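Local coordinates for MaoC-like dehydratase (Rhodospirillum rubrum, PDB 3EXZ), which probably acts as a hydro-lyase of the MaoC-like hot-dog family, whose members typically hydrate or dehydrate acyl thioester substrates, at residues Gln122-Asn127 with Val133-Ala138. Sequence-based numbering, arbitrary orientation.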
loop_
_atom_site.group_PDB
_atom_site.type_symbol
_atom_site.label_atom_id
_atom_site.label_comp_id
_atom_site.label_asym_id
_atom_site.label_seq_id
_atom_site.Cartn_x
_atom_site.Cartn_y
_atom_site.Cartn_z
ATOM N N GLN A 122 11.893 -1.899 -8.554
ATOM C CA GLN A 122 10.668 -2.514 -9.035
ATOM C C GLN A 122 10.536 -3.903 -8.430
ATOM O O GLN A 122 11.267 -4.823 -8.793
ATOM C CB GLN A 122 10.672 -2.613 -10.561
ATOM C CG GLN A 122 9.393 -3.187 -11.125
ATOM C CD GLN A 122 9.285 -3.024 -12.625
ATOM O OE1 GLN A 122 8.842 -1.984 -13.124
ATOM N NE2 GLN A 122 9.710 -4.046 -13.357
ATOM N N SER A 123 9.608 -4.043 -7.491
ATOM C CA SER A 123 9.370 -5.321 -6.841
ATOM C C SER A 123 8.126 -6.004 -7.399
ATOM O O SER A 123 7.035 -5.430 -7.406
ATOM C CB SER A 123 9.195 -5.131 -5.336
ATOM O OG SER A 123 10.312 -4.460 -4.780
ATOM N N ASP A 124 8.302 -7.229 -7.884
ATOM C CA ASP A 124 7.198 -8.019 -8.403
ATOM C C ASP A 124 6.959 -9.155 -7.411
ATOM O O ASP A 124 7.857 -9.957 -7.132
ATOM C CB ASP A 124 7.524 -8.591 -9.787
ATOM C CG ASP A 124 7.397 -7.557 -10.898
ATOM O OD1 ASP A 124 7.679 -7.908 -12.064
ATOM O OD2 ASP A 124 7.008 -6.403 -10.617
ATOM N N THR A 125 5.755 -9.195 -6.848
ATOM C CA THR A 125 5.385 -10.244 -5.907
ATOM C C THR A 125 4.723 -11.321 -6.756
ATOM O O THR A 125 3.748 -11.065 -7.466
ATOM C CB THR A 125 4.420 -9.716 -4.848
ATOM O OG1 THR A 125 4.876 -8.422 -4.428
ATOM C CG2 THR A 125 4.388 -10.668 -3.629
ATOM N N LEU A 126 5.261 -12.529 -6.681
ATOM C CA LEU A 126 4.762 -13.635 -7.479
ATOM C C LEU A 126 4.290 -14.811 -6.646
ATOM O O LEU A 126 4.801 -15.048 -5.545
ATOM C CB LEU A 126 5.886 -14.157 -8.390
ATOM C CG LEU A 126 6.819 -13.161 -9.097
ATOM C CD1 LEU A 126 8.054 -13.888 -9.611
ATOM C CD2 LEU A 126 6.088 -12.478 -10.238
ATOM N N ASN A 127 3.300 -15.534 -7.168
ATOM C CA ASN A 127 2.853 -16.750 -6.508
ATOM C C ASN A 127 3.591 -17.934 -7.171
ATOM O O ASN A 127 4.423 -17.739 -8.067
ATOM C CB ASN A 127 1.336 -16.955 -6.596
ATOM C CG ASN A 127 0.811 -16.905 -8.007
ATOM O OD1 ASN A 127 1.513 -17.218 -8.969
ATOM N ND2 ASN A 127 -0.457 -16.523 -8.136
ATOM N N VAL A 133 1.123 -10.961 -8.480
ATOM C CA VAL A 133 -0.019 -10.510 -7.677
ATOM C C VAL A 133 0.165 -9.046 -7.241
ATOM O O VAL A 133 -0.755 -8.420 -6.713
ATOM C CB VAL A 133 -0.292 -11.413 -6.444
ATOM C CG1 VAL A 133 -0.581 -12.832 -6.927
ATOM C CG2 VAL A 133 0.871 -11.385 -5.465
ATOM N N GLN A 134 1.357 -8.501 -7.462
ATOM C CA GLN A 134 1.602 -7.097 -7.163
ATOM C C GLN A 134 2.894 -6.617 -7.775
ATOM O O GLN A 134 3.890 -7.344 -7.790
ATOM C CB GLN A 134 1.678 -6.806 -5.654
ATOM C CG GLN A 134 1.827 -5.310 -5.336
ATOM C CD GLN A 134 1.992 -5.000 -3.852
ATOM O OE1 GLN A 134 3.106 -4.751 -3.368
ATOM N NE2 GLN A 134 0.880 -5.022 -3.121
ATOM N N ARG A 135 2.857 -5.412 -8.333
ATOM C CA ARG A 135 4.070 -4.790 -8.828
ATOM C C ARG A 135 4.111 -3.429 -8.144
ATOM O O ARG A 135 3.135 -2.669 -8.156
ATOM C CB ARG A 135 4.097 -4.609 -10.341
ATOM C CG ARG A 135 5.145 -3.593 -10.779
ATOM C CD ARG A 135 5.340 -3.644 -12.283
ATOM N NE ARG A 135 5.963 -4.898 -12.694
ATOM C CZ ARG A 135 6.411 -5.139 -13.922
ATOM N NH1 ARG A 135 6.310 -4.205 -14.863
ATOM N NH2 ARG A 135 6.961 -6.314 -14.211
ATOM N N SER A 136 5.246 -3.152 -7.515
ATOM C CA SER A 136 5.470 -1.906 -6.818
ATOM C C SER A 136 6.768 -1.301 -7.355
ATOM O O SER A 136 7.852 -1.828 -7.108
ATOM C CB SER A 136 5.570 -2.175 -5.310
ATOM O OG SER A 136 5.731 -0.979 -4.572
ATOM N N THR A 137 6.651 -0.227 -8.139
ATOM C CA THR A 137 7.824 0.479 -8.668
ATOM C C THR A 137 7.989 1.618 -7.658
ATOM O O THR A 137 7.344 2.664 -7.743
ATOM C CB THR A 137 7.566 1.012 -10.080
ATOM O OG1 THR A 137 7.219 -0.089 -10.927
ATOM C CG2 THR A 137 8.818 1.691 -10.634
ATOM N N ALA A 138 8.869 1.401 -6.692
ATOM C CA ALA A 138 9.098 2.350 -5.615
ATOM C C ALA A 138 10.362 3.177 -5.712
ATOM O O ALA A 138 11.342 2.754 -6.316
ATOM C CB ALA A 138 9.107 1.575 -4.260
#
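Arg-135 reaches across the hairpin to Asp-124, its partner in an antiparallel non-hydrogen-bonded pair. Its CB and CG both pass 3.4 Å from Asp-124 OD2, and CD stays beside the same oxygen. A bend at chi3 (-68°) then swings the guanidinium side-on to the carboxylate: Arg-135 NE donates to Asp-124 OD2 and Arg-135 NH2 to the syn lone pair of Asp-124 OD1, both at 2.8 Å, with the two planes only 8° apart. Gln-122 NE2 sits 3.5 Å from Arg-135 CZ, over one face of the guanidinium, where the extended glutamine stacks its amide; Gln-122 OE1 also accepts a weak bond from Thr-137 OG1. With an alanine here, the Asp-124 carboxylate would probably lose its countercharge across the strands and the Gln-122 amide the flat group it stacks on. Between the strands, Ser-123 and Ser-136 exchange two backbone hydrogen bonds. Near the turn, Val-133 and Gln-134 both face Thr-125, a classic beta bulge in which Val-133 N donates to Thr-125 O and Thr-125 N to Gln-134 O. The other face, bearing Ser-123, Thr-125, Gln-134 and Ser-136, is buried: Ser-123 and Gln-134 touch helix 57-72, and Thr-125 OG1 bonds Thr-64 on it. Strands 97-109 and 81-87 flank the hairpin in the antiparallel hot-dog sheet that wraps this helix.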